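Local coordinates for protein beta-L-arabinobiosidase (Bacteroides thetaiotaomicron, PDB 5MQR) that probably hydrolyses glycosidic bonds in complex plant pectin, with arabinofuranosidase and possibly sialidase activity, for a human gut bacterium, at residues A[657-662]-A[1057-1062]; A[1083-1088]-A[1099-1104]; A[1051-1056]-A[1075-1080]. All blocks are in the same frame, centred on the assembly; numbering follows the deposited sequence.

Contact 1. Residues A[657-662]-A[1057-1062]; sequences NIPLFE and DNVLYH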
loop_
_atom_site.group_PDB
_atom_site.type_symbol
_atom_site.label_atom_id
_atom_site.label_comp_id
_atom_site.label_asym_id
_atom_site.label_seq_id
_atom_site.Cartn_x
_atom_site.Cartn_y
_atom_site.Cartn_z
ATOM N N ASN A 657 -9.046 1.155 20.372
ATOM C CA ASN A 657 -10.217 1.941 20.003
ATOM C C ASN A 657 -10.100 2.900 18.855
ATOM O O ASN A 657 -11.106 3.165 18.228
ATOM C CB ASN A 657 -10.724 2.670 21.230
ATOM C CG ASN A 657 -11.419 1.737 22.165
ATOM O OD1 ASN A 657 -12.567 1.372 21.923
ATOM N ND2 ASN A 657 -10.708 1.274 23.196
ATOM N N ILE A 658 -8.918 3.433 18.557
ATOM C CA ILE A 658 -8.883 4.522 17.597
ATOM C C ILE A 658 -8.607 4.124 16.159
ATOM O O ILE A 658 -7.752 3.275 15.902
ATOM C CB ILE A 658 -7.989 5.684 18.047
ATOM C CG1 ILE A 658 -6.507 5.346 18.107
ATOM C CG2 ILE A 658 -8.464 6.205 19.395
ATOM C CD1 ILE A 658 -5.655 6.595 18.017
ATOM N N PRO A 659 -9.337 4.743 15.203
ATOM C CA PRO A 659 -8.825 4.694 13.848
ATOM C C PRO A 659 -7.451 5.344 13.813
ATOM O O PRO A 659 -7.139 6.215 14.653
ATOM C CB PRO A 659 -9.864 5.495 13.032
ATOM C CG PRO A 659 -11.110 5.435 13.855
ATOM C CD PRO A 659 -10.621 5.463 15.269
ATOM N N LEU A 660 -6.615 4.915 12.886
ATOM C CA LEU A 660 -5.271 5.478 12.772
ATOM C C LEU A 660 -5.163 6.431 11.590
ATOM O O LEU A 660 -5.784 6.202 10.558
ATOM C CB LEU A 660 -4.243 4.358 12.655
ATOM C CG LEU A 660 -4.197 3.356 13.824
ATOM C CD1 LEU A 660 -3.274 2.189 13.482
ATOM C CD2 LEU A 660 -3.757 3.987 15.137
ATOM N N PHE A 661 -4.358 7.476 11.735
ATOM C CA PHE A 661 -4.224 8.516 10.723
ATOM C C PHE A 661 -2.754 8.922 10.577
ATOM O O PHE A 661 -2.005 8.939 11.532
ATOM C CB PHE A 661 -5.084 9.753 11.116
ATOM C CG PHE A 661 -4.823 10.994 10.281
ATOM C CD1 PHE A 661 -5.395 11.148 9.036
ATOM C CD2 PHE A 661 -4.004 12.004 10.742
ATOM C CE1 PHE A 661 -5.147 12.282 8.261
ATOM C CE2 PHE A 661 -3.755 13.134 9.972
ATOM C CZ PHE A 661 -4.320 13.268 8.723
ATOM N N GLU A 662 -2.354 9.257 9.367
ATOM C CA GLU A 662 -1.102 9.968 9.160
ATOM C C GLU A 662 -1.188 10.862 7.963
ATOM O O GLU A 662 -1.960 10.612 7.035
ATOM C CB GLU A 662 0.102 9.032 8.969
ATOM C CG GLU A 662 0.047 8.129 7.738
ATOM C CD GLU A 662 1.375 7.448 7.409
ATOM O OE1 GLU A 662 2.293 7.373 8.287
ATOM O OE2 GLU A 662 1.491 6.975 6.256
ATOM N N ASP A 1057 -6.988 4.765 8.566
ATOM C CA ASP A 1057 -7.018 3.313 8.612
ATOM C C ASP A 1057 -7.682 2.873 9.896
ATOM O O ASP A 1057 -7.896 3.669 10.820
ATOM C CB ASP A 1057 -5.589 2.804 8.581
ATOM C CG ASP A 1057 -5.439 1.461 7.903
ATOM O OD1 ASP A 1057 -6.415 0.706 7.709
ATOM O OD2 ASP A 1057 -4.287 1.148 7.566
ATOM N N ASN A 1058 -7.987 1.586 9.941
ATOM C CA ASN A 1058 -8.549 0.935 11.106
ATOM C C ASN A 1058 -9.909 1.526 11.471
ATOM O O ASN A 1058 -10.262 1.549 12.650
ATOM C CB ASN A 1058 -7.583 1.006 12.315
ATOM C CG ASN A 1058 -7.833 -0.100 13.339
ATOM O OD1 ASN A 1058 -8.304 -1.168 12.994
ATOM N ND2 ASN A 1058 -7.524 0.158 14.585
ATOM N N VAL A 1059 -10.675 1.961 10.474
ATOM C CA VAL A 1059 -11.979 2.547 10.747
ATOM C C VAL A 1059 -13.000 1.408 10.843
ATOM O O VAL A 1059 -13.109 0.596 9.904
ATOM C CB VAL A 1059 -12.407 3.518 9.629
ATOM C CG1 VAL A 1059 -13.836 4.027 9.859
ATOM C CG2 VAL A 1059 -11.438 4.683 9.516
ATOM N N LEU A 1060 -13.755 1.342 11.941
ATOM C CA LEU A 1060 -14.875 0.403 12.034
ATOM C C LEU A 1060 -16.122 1.102 11.554
ATOM O O LEU A 1060 -16.645 1.995 12.212
ATOM C CB LEU A 1060 -15.070 -0.118 13.454
ATOM C CG LEU A 1060 -16.041 -1.305 13.622
ATOM C CD1 LEU A 1060 -15.602 -2.510 12.783
ATOM C CD2 LEU A 1060 -16.108 -1.687 15.091
ATOM N N TYR A 1061 -16.588 0.705 10.381
ATOM C CA TYR A 1061 -17.724 1.340 9.724
ATOM C C TYR A 1061 -18.626 0.227 9.222
ATOM O O TYR A 1061 -18.207 -0.548 8.361
ATOM C CB TYR A 1061 -17.233 2.211 8.552
ATOM C CG TYR A 1061 -18.354 2.888 7.791
ATOM C CD1 TYR A 1061 -18.894 4.108 8.236
ATOM C CD2 TYR A 1061 -18.906 2.311 6.635
ATOM C CE1 TYR A 1061 -19.932 4.734 7.547
ATOM C CE2 TYR A 1061 -19.941 2.932 5.946
ATOM C CZ TYR A 1061 -20.453 4.141 6.406
ATOM O OH TYR A 1061 -21.478 4.756 5.747
ATOM N N HIS A 1062 -19.846 0.144 9.748
ATOM C CA HIS A 1062 -20.825 -0.868 9.318
ATOM C C HIS A 1062 -20.310 -2.327 9.441
ATOM O O HIS A 1062 -20.575 -3.186 8.585
ATOM C CB HIS A 1062 -21.300 -0.591 7.872
ATOM C CG HIS A 1062 -22.179 0.605 7.740
ATOM N ND1 HIS A 1062 -23.304 0.610 6.952
ATOM C CD2 HIS A 1062 -22.101 1.836 8.292
ATOM C CE1 HIS A 1062 -23.884 1.790 7.026
ATOM N NE2 HIS A 1062 -23.177 2.552 7.837
HETATM O O HOH W 1 -5.609 1.671 16.911
#
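Asn1058 meets Pro659 and Leu660 from a left-handed backbone conformation (phi 62°, psi 33°), a region that asparagine tolerates better than most residues with a side chain. It is the first residue of a G1 beta bulge, in which Asn1058 and Val1059 both face Leu1066 of the next strand. The kink turns the Asn1058 CB towards the partner segment, 4.1 Å from Leu660 N. Its amide swings away from its own backbone N (chi1 -156°) and reaches back along the incoming chain, where ND2 makes a weak hydrogen bond of 3.4 Å to Ile658 O. A water also bonds to Ile658 O, and weakly to that ND2, while Asn1058 OD1 is taken by Ser617 OG.

One residue earlier the strands pair. Leu660 N bonds to Asp1057 O at 2.7 Å from above the carbonyl plane, whereas Asp1057 N, 2.7 Å from Leu660 O, lies in the plane of that carbonyl. Pro659, just ahead of the strand and with no N-H to offer, places its CA 3.3 Å from Asp1057 O and rests CB on Val1059 CG2 at 3.9 Å. A carboxylate suits position 1057: OD1 accepts from Asn1058 N and Thr1067 OG1, OD2 from Phe620 N and Leu621 N.

Strand 660-662 forms one edge of a five-stranded antiparallel sheet, beside strand 1053-1061. Two residues, Ile658 and Pro659, separate it from helix 647-657. Helix 666-680 lies against it, and the apolar Leu660 and Ile658 pack on its Tyr673.

Contact 2. Residues A[1083-1088]-A[1099-1104]; sequences LRIFVN and TRLVCE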
loop_
_atom_site.group_PDB
_atom_site.type_symbol
_atom_site.label_atom_id
_atom_site.label_comp_id
_atom_site.label_asym_id
_atom_site.label_seq_id
_atom_site.Cartn_x
_atom_site.Cartn_y
_atom_site.Cartn_z
ATOM N N LEU A 1083 -6.123 7.829 -5.040
ATOM C CA LEU A 1083 -6.996 7.757 -3.896
ATOM C C LEU A 1083 -7.618 6.375 -3.862
ATOM O O LEU A 1083 -8.237 5.981 -4.823
ATOM C CB LEU A 1083 -8.106 8.819 -4.032
ATOM C CG LEU A 1083 -9.186 8.846 -2.951
ATOM C CD1 LEU A 1083 -8.585 9.148 -1.579
ATOM C CD2 LEU A 1083 -10.272 9.856 -3.326
ATOM N N ARG A 1084 -7.496 5.660 -2.751
ATOM C CA ARG A 1084 -8.005 4.290 -2.679
ATOM C C ARG A 1084 -8.738 4.031 -1.393
ATOM O O ARG A 1084 -8.384 4.563 -0.351
ATOM C CB ARG A 1084 -6.864 3.288 -2.792
ATOM C CG ARG A 1084 -6.394 3.130 -4.208
ATOM C CD ARG A 1084 -5.144 2.259 -4.339
ATOM N NE ARG A 1084 -4.444 2.662 -5.557
ATOM C CZ ARG A 1084 -4.585 2.096 -6.744
ATOM N NH1 ARG A 1084 -5.338 1.023 -6.890
ATOM N NH2 ARG A 1084 -3.935 2.590 -7.784
ATOM N N ILE A 1085 -9.751 3.193 -1.495
ATOM C CA ILE A 1085 -10.538 2.733 -0.364
ATOM C C ILE A 1085 -10.331 1.233 -0.250
ATOM O O ILE A 1085 -10.439 0.528 -1.256
ATOM C CB ILE A 1085 -12.031 2.965 -0.587
ATOM C CG1 ILE A 1085 -12.294 4.467 -0.695
ATOM C CG2 ILE A 1085 -12.862 2.337 0.546
ATOM C CD1 ILE A 1085 -13.683 4.802 -1.198
ATOM N N PHE A 1086 -10.062 0.758 0.968
ATOM C CA PHE A 1086 -9.983 -0.666 1.229
ATOM C C PHE A 1086 -11.059 -1.054 2.238
ATOM O O PHE A 1086 -11.356 -0.309 3.162
ATOM C CB PHE A 1086 -8.592 -1.082 1.730
ATOM C CG PHE A 1086 -7.480 -0.861 0.728
ATOM C CD1 PHE A 1086 -6.978 0.415 0.487
ATOM C CD2 PHE A 1086 -6.898 -1.943 0.046
ATOM C CE1 PHE A 1086 -5.951 0.629 -0.437
ATOM C CE2 PHE A 1086 -5.875 -1.740 -0.889
ATOM C CZ PHE A 1086 -5.390 -0.447 -1.122
ATOM N N VAL A 1087 -11.622 -2.240 2.026
ATOM C CA VAL A 1087 -12.528 -2.902 2.954
ATOM C C VAL A 1087 -11.849 -4.203 3.398
ATOM O O VAL A 1087 -11.564 -5.059 2.559
ATOM C CB VAL A 1087 -13.866 -3.214 2.262
ATOM C CG1 VAL A 1087 -14.819 -3.974 3.188
ATOM C CG2 VAL A 1087 -14.478 -1.923 1.752
ATOM N N ASN A 1088 -11.596 -4.346 4.697
ATOM C CA ASN A 1088 -10.858 -5.487 5.259
ATOM C C ASN A 1088 -9.618 -5.817 4.447
ATOM O O ASN A 1088 -9.345 -6.974 4.129
ATOM C CB ASN A 1088 -11.779 -6.693 5.395
ATOM C CG ASN A 1088 -12.985 -6.394 6.276
ATOM O OD1 ASN A 1088 -12.993 -5.438 7.049
ATOM N ND2 ASN A 1088 -14.015 -7.195 6.145
ATOM N N THR A 1099 -11.004 13.540 -5.175
ATOM C CA THR A 1099 -12.295 13.897 -5.749
ATOM C C THR A 1099 -13.282 12.916 -5.124
ATOM O O THR A 1099 -12.865 11.995 -4.414
ATOM C CB THR A 1099 -12.278 13.855 -7.308
ATOM O OG1 THR A 1099 -13.514 14.354 -7.819
ATOM C CG2 THR A 1099 -12.068 12.444 -7.850
ATOM N N ARG A 1100 -14.575 13.133 -5.328
ATOM C CA ARG A 1100 -15.579 12.210 -4.796
ATOM C C ARG A 1100 -15.412 10.764 -5.366
ATOM O O ARG A 1100 -15.289 10.565 -6.562
ATOM C CB ARG A 1100 -16.992 12.727 -5.080
ATOM C CG ARG A 1100 -18.072 11.879 -4.460
ATOM C CD ARG A 1100 -19.465 12.354 -4.806
ATOM N NE ARG A 1100 -19.874 13.430 -3.912
ATOM C CZ ARG A 1100 -20.231 14.674 -4.269
ATOM N NH1 ARG A 1100 -20.262 15.066 -5.549
ATOM N NH2 ARG A 1100 -20.585 15.547 -3.315
ATOM N N LEU A 1101 -15.433 9.775 -4.493
ATOM C CA LEU A 1101 -15.310 8.379 -4.876
ATOM C C LEU A 1101 -16.367 7.593 -4.114
ATOM O O LEU A 1101 -16.428 7.657 -2.880
ATOM C CB LEU A 1101 -13.909 7.874 -4.555
ATOM C CG LEU A 1101 -13.626 6.383 -4.765
ATOM C CD1 LEU A 1101 -13.901 5.934 -6.203
ATOM C CD2 LEU A 1101 -12.183 6.083 -4.366
ATOM N N VAL A 1102 -17.203 6.880 -4.871
ATOM C CA VAL A 1102 -18.354 6.153 -4.373
ATOM C C VAL A 1102 -18.189 4.692 -4.772
ATOM O O VAL A 1102 -18.023 4.392 -5.943
ATOM C CB VAL A 1102 -19.654 6.722 -4.976
ATOM C CG1 VAL A 1102 -20.846 5.819 -4.692
ATOM C CG2 VAL A 1102 -19.920 8.123 -4.434
ATOM N N CYS A 1103 -18.233 3.796 -3.799
ATOM C CA CYS A 1103 -18.156 2.369 -4.032
ATOM C C CYS A 1103 -19.490 1.762 -3.699
ATOM O O CYS A 1103 -19.820 1.590 -2.521
ATOM C CB CYS A 1103 -17.086 1.765 -3.133
ATOM S SG CYS A 1103 -15.494 2.547 -3.396
ATOM N N GLU A 1104 -20.265 1.439 -4.730
ATOM C CA GLU A 1104 -21.625 0.937 -4.525
ATOM C C GLU A 1104 -21.623 -0.471 -4.007
ATOM O O GLU A 1104 -20.856 -1.293 -4.465
ATOM C CB GLU A 1104 -22.441 1.012 -5.799
ATOM C CG GLU A 1104 -22.616 2.445 -6.278
ATOM C CD GLU A 1104 -23.987 2.738 -6.858
ATOM O OE1 GLU A 1104 -24.903 1.870 -6.794
ATOM O OE2 GLU A 1104 -24.144 3.868 -7.385
#
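Ile1085 and Leu1101 reach for each other tip to tip between two sheets, and the close part of the contact gathers around this pair. The CD1 methyl of Ile1085 lies 3.7 Å from Leu1101 CD2 and 3.6 Å from Cys1103 SG, touching both inward-facing residues of strand 1101-1103. Its reach comes from CG1 standing opposite the carbonyl carbon (chi1 -63°) with the chain then extended. A beta-branched isoleucine suits the strand and still offers a long arm, whereas the compact cysteine brings a weakly polar sulfur into a buried position.

Towards Thr1099 the side-chain packing thins out. Leu1083 CG stays 4.3 Å from Leu1101 CD2, and what remains is the CD2 methyl of Leu1083 approaching a backbone oxygen, Thr1099 O, at 3.5 Å. Thr1099 itself is exposed at the margin. Arg1100 and Val1102 point away from strand 1083-1087, in the alternation usual for an extended chain, and are exposed.

The short strands 1083-1087 and 1101-1103 run roughly the same way, their axes 25° apart and 9.0 Å at closest approach, too far for backbone pairing. Strand 1101-1103 pairs with strand 1040-1042, whose Ile1042 also touches Leu1083, Ile1085 and Leu1101. Two layers are therefore joined mainly by aliphatic and sulfur contacts: dispersion and the burial of apolar surface hold them, without polar bonds to fix a direction.

Contact 3. Residues A[1051-1056]-A[1075-1080]; sequences WDWFCL and DRYHCG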
loop_
_atom_site.group_PDB
_atom_site.type_symbol
_atom_site.label_atom_id
_atom_site.label_comp_id
_atom_site.label_asym_id
_atom_site.label_seq_id
_atom_site.Cartn_x
_atom_site.Cartn_y
_atom_site.Cartn_z
ATOM N N TRP A 1051 -0.932 17.621 0.149
ATOM C CA TRP A 1051 -0.217 16.490 0.725
ATOM C C TRP A 1051 0.078 15.372 -0.311
ATOM O O TRP A 1051 -0.833 14.870 -0.976
ATOM C CB TRP A 1051 -1.038 15.880 1.877
ATOM C CG TRP A 1051 -1.189 16.755 3.076
ATOM C CD1 TRP A 1051 -0.416 17.844 3.428
ATOM C CD2 TRP A 1051 -2.142 16.593 4.131
ATOM N NE1 TRP A 1051 -0.875 18.386 4.595
ATOM C CE2 TRP A 1051 -1.926 17.636 5.052
ATOM C CE3 TRP A 1051 -3.176 15.679 4.373
ATOM C CZ2 TRP A 1051 -2.699 17.784 6.206
ATOM C CZ3 TRP A 1051 -3.951 15.835 5.508
ATOM C CH2 TRP A 1051 -3.695 16.875 6.420
ATOM N N ASP A 1052 1.334 14.940 -0.394
ATOM C CA ASP A 1052 1.704 13.850 -1.293
ATOM C C ASP A 1052 1.083 12.526 -0.887
ATOM O O ASP A 1052 0.918 11.649 -1.728
ATOM C CB ASP A 1052 3.215 13.662 -1.346
ATOM C CG ASP A 1052 3.917 14.780 -2.064
ATOM O OD1 ASP A 1052 3.264 15.618 -2.740
ATOM O OD2 ASP A 1052 5.152 14.801 -1.958
ATOM N N TRP A 1053 0.733 12.380 0.387
ATOM C CA TRP A 1053 0.114 11.151 0.853
ATOM C C TRP A 1053 -0.618 11.392 2.127
ATOM O O TRP A 1053 -0.304 12.332 2.844
ATOM C CB TRP A 1053 1.182 10.069 1.095
ATOM C CG TRP A 1053 2.388 10.545 1.846
ATOM C CD1 TRP A 1053 3.564 11.044 1.311
ATOM C CD2 TRP A 1053 2.543 10.599 3.260
ATOM N NE1 TRP A 1053 4.431 11.401 2.324
ATOM C CE2 TRP A 1053 3.831 11.132 3.527
ATOM C CE3 TRP A 1053 1.713 10.262 4.340
ATOM C CZ2 TRP A 1053 4.313 11.314 4.834
ATOM C CZ3 TRP A 1053 2.196 10.438 5.644
ATOM C CH2 TRP A 1053 3.484 10.967 5.878
ATOM N N PHE A 1054 -1.587 10.531 2.410
ATOM C CA PHE A 1054 -2.170 10.450 3.754
ATOM C C PHE A 1054 -2.950 9.170 3.854
ATOM O O PHE A 1054 -3.222 8.522 2.837
ATOM C CB PHE A 1054 -3.079 11.651 4.099
ATOM C CG PHE A 1054 -4.228 11.855 3.150
ATOM C CD1 PHE A 1054 -5.393 11.127 3.279
ATOM C CD2 PHE A 1054 -4.148 12.799 2.137
ATOM C CE1 PHE A 1054 -6.460 11.318 2.401
ATOM C CE2 PHE A 1054 -5.203 12.996 1.250
ATOM C CZ PHE A 1054 -6.367 12.255 1.387
ATOM N N CYS A 1055 -3.358 8.822 5.064
ATOM C CA CYS A 1055 -4.134 7.608 5.233
ATOM C C CYS A 1055 -4.944 7.627 6.505
ATOM O O CYS A 1055 -4.446 7.992 7.553
ATOM C CB CYS A 1055 -3.187 6.399 5.235
ATOM S SG CYS A 1055 -3.992 4.839 5.629
ATOM N N LEU A 1056 -6.202 7.244 6.389
ATOM C CA LEU A 1056 -7.030 6.930 7.545
ATOM C C LEU A 1056 -7.321 5.452 7.492
ATOM O O LEU A 1056 -7.845 4.951 6.527
ATOM C CB LEU A 1056 -8.330 7.711 7.541
ATOM C CG LEU A 1056 -9.250 7.458 8.741
ATOM C CD1 LEU A 1056 -8.696 8.093 10.015
ATOM C CD2 LEU A 1056 -10.642 7.991 8.438
ATOM N N ASP A 1075 4.665 5.764 -3.561
ATOM C CA ASP A 1075 5.790 5.241 -2.776
ATOM C C ASP A 1075 5.592 5.274 -1.257
ATOM O O ASP A 1075 6.415 4.753 -0.529
ATOM C CB ASP A 1075 7.124 5.905 -3.163
ATOM C CG ASP A 1075 7.148 7.393 -2.882
ATOM O OD1 ASP A 1075 6.084 8.067 -2.998
ATOM O OD2 ASP A 1075 8.248 7.889 -2.564
ATOM N N ARG A 1076 4.496 5.841 -0.780
ATOM C CA ARG A 1076 4.231 5.783 0.656
ATOM C C ARG A 1076 3.660 4.435 1.066
ATOM O O ARG A 1076 4.067 3.905 2.089
ATOM C CB ARG A 1076 3.276 6.924 1.105
ATOM C CG ARG A 1076 3.017 6.982 2.606
ATOM C CD ARG A 1076 4.257 7.376 3.367
ATOM N NE ARG A 1076 4.047 7.506 4.809
ATOM C CZ ARG A 1076 5.022 7.824 5.665
ATOM N NH1 ARG A 1076 6.259 8.080 5.217
ATOM N NH2 ARG A 1076 4.766 7.923 6.961
ATOM N N TYR A 1077 2.694 3.926 0.301
ATOM C CA TYR A 1077 1.998 2.643 0.610
ATOM C C TYR A 1077 2.278 1.502 -0.373
ATOM O O TYR A 1077 1.942 0.369 -0.066
ATOM C CB TYR A 1077 0.479 2.853 0.764
ATOM C CG TYR A 1077 0.227 4.011 1.689
ATOM C CD1 TYR A 1077 0.466 3.891 3.056
ATOM C CD2 TYR A 1077 -0.149 5.251 1.202
ATOM C CE1 TYR A 1077 0.279 4.964 3.916
ATOM C CE2 TYR A 1077 -0.344 6.328 2.057
ATOM C CZ TYR A 1077 -0.126 6.183 3.412
ATOM O OH TYR A 1077 -0.262 7.261 4.255
ATOM N N HIS A 1078 2.876 1.803 -1.532
ATOM C CA HIS A 1078 3.219 0.781 -2.548
ATOM C C HIS A 1078 2.006 -0.105 -2.870
ATOM O O HIS A 1078 2.094 -1.331 -2.831
ATOM C CB HIS A 1078 4.424 -0.058 -2.091
ATOM C CG HIS A 1078 5.695 0.723 -1.986
ATOM N ND1 HIS A 1078 6.266 1.061 -0.777
ATOM C CD2 HIS A 1078 6.494 1.255 -2.937
ATOM C CE1 HIS A 1078 7.364 1.766 -0.987
ATOM N NE2 HIS A 1078 7.528 1.893 -2.292
ATOM N N CYS A 1079 0.858 0.527 -3.122
ATOM C CA CYS A 1079 -0.325 -0.182 -3.584
ATOM C C CYS A 1079 -0.941 0.543 -4.773
ATOM O O CYS A 1079 -2.117 0.362 -5.054
ATOM C CB CYS A 1079 -1.334 -0.327 -2.438
ATOM S SG CYS A 1079 -2.044 1.273 -1.955
ATOM N N GLY A 1080 -0.146 1.356 -5.476
ATOM C CA GLY A 1080 -0.651 2.153 -6.604
ATOM C C GLY A 1080 -0.786 3.637 -6.302
ATOM O O GLY A 1080 -0.764 4.053 -5.148
#
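Strand residues 1053-1056 run past an irregular loop, 1075-1080, and the chains come nearest at Trp1053 and Arg1076, whose CA atoms are 6.8 Å apart. The Arg1076 side chain covers one face of the Trp1053 indole. Its CD sits over the five-membered ring in a CH-pi contact, 3.8 Å from the centroid, and the guanidinium lies over the six-membered ring with CZ 3.7 Å from the centroid. The two planes are only 11° apart, a cation-pi stack. A bend at chi2 (68°) lays the arginine chain along the indole, which offers a flat surface long enough for methylenes and charge together.

Tyr1077 crosses Trp1053 at about a right angle and enters beside Cys1055: its OH is 3.2 Å from Cys1055 CB and 3.6 Å from Trp1053 CE3. Cys1055 SG makes an oblique sulfur-aromatic contact with the ring, at 5.1 Å from its centroid.

Both polar ends find the same partner on the adjoining strand, Glu662, which forms a salt bridge with Arg1076 NH2 and a hydrogen bond with Tyr1077 OH. The arginine charge is probably balanced by the carboxylate and eased by the pi face, and the carboxylate's charge is probably stabilised by both neighbours.

How the contacts relate
Each contact has at least one segment in the five-stranded antiparallel sheet, whose other strands come largely from the family 65 C-terminal domain region, with 660-662 added at its edge. Contacts 1 and 3 share strand 1053-1061, with centres about 16 Å apart. Glu662 of contact 1 is the shared acid for both side chains of contact 3, its OE1 2.9 Å from Arg1076 NH2 and its OE2 2.7 Å from Tyr1077 OH. Contact 2, about 15 Å from contact 1 and 14 Å from contact 3 between centres, adds the second layer. It meets contact 3 where Phe1086 CZ packs 3.9 Å from Cys1079 SG. None of these segments contributes a ligand to the bound calcium or sodium ions.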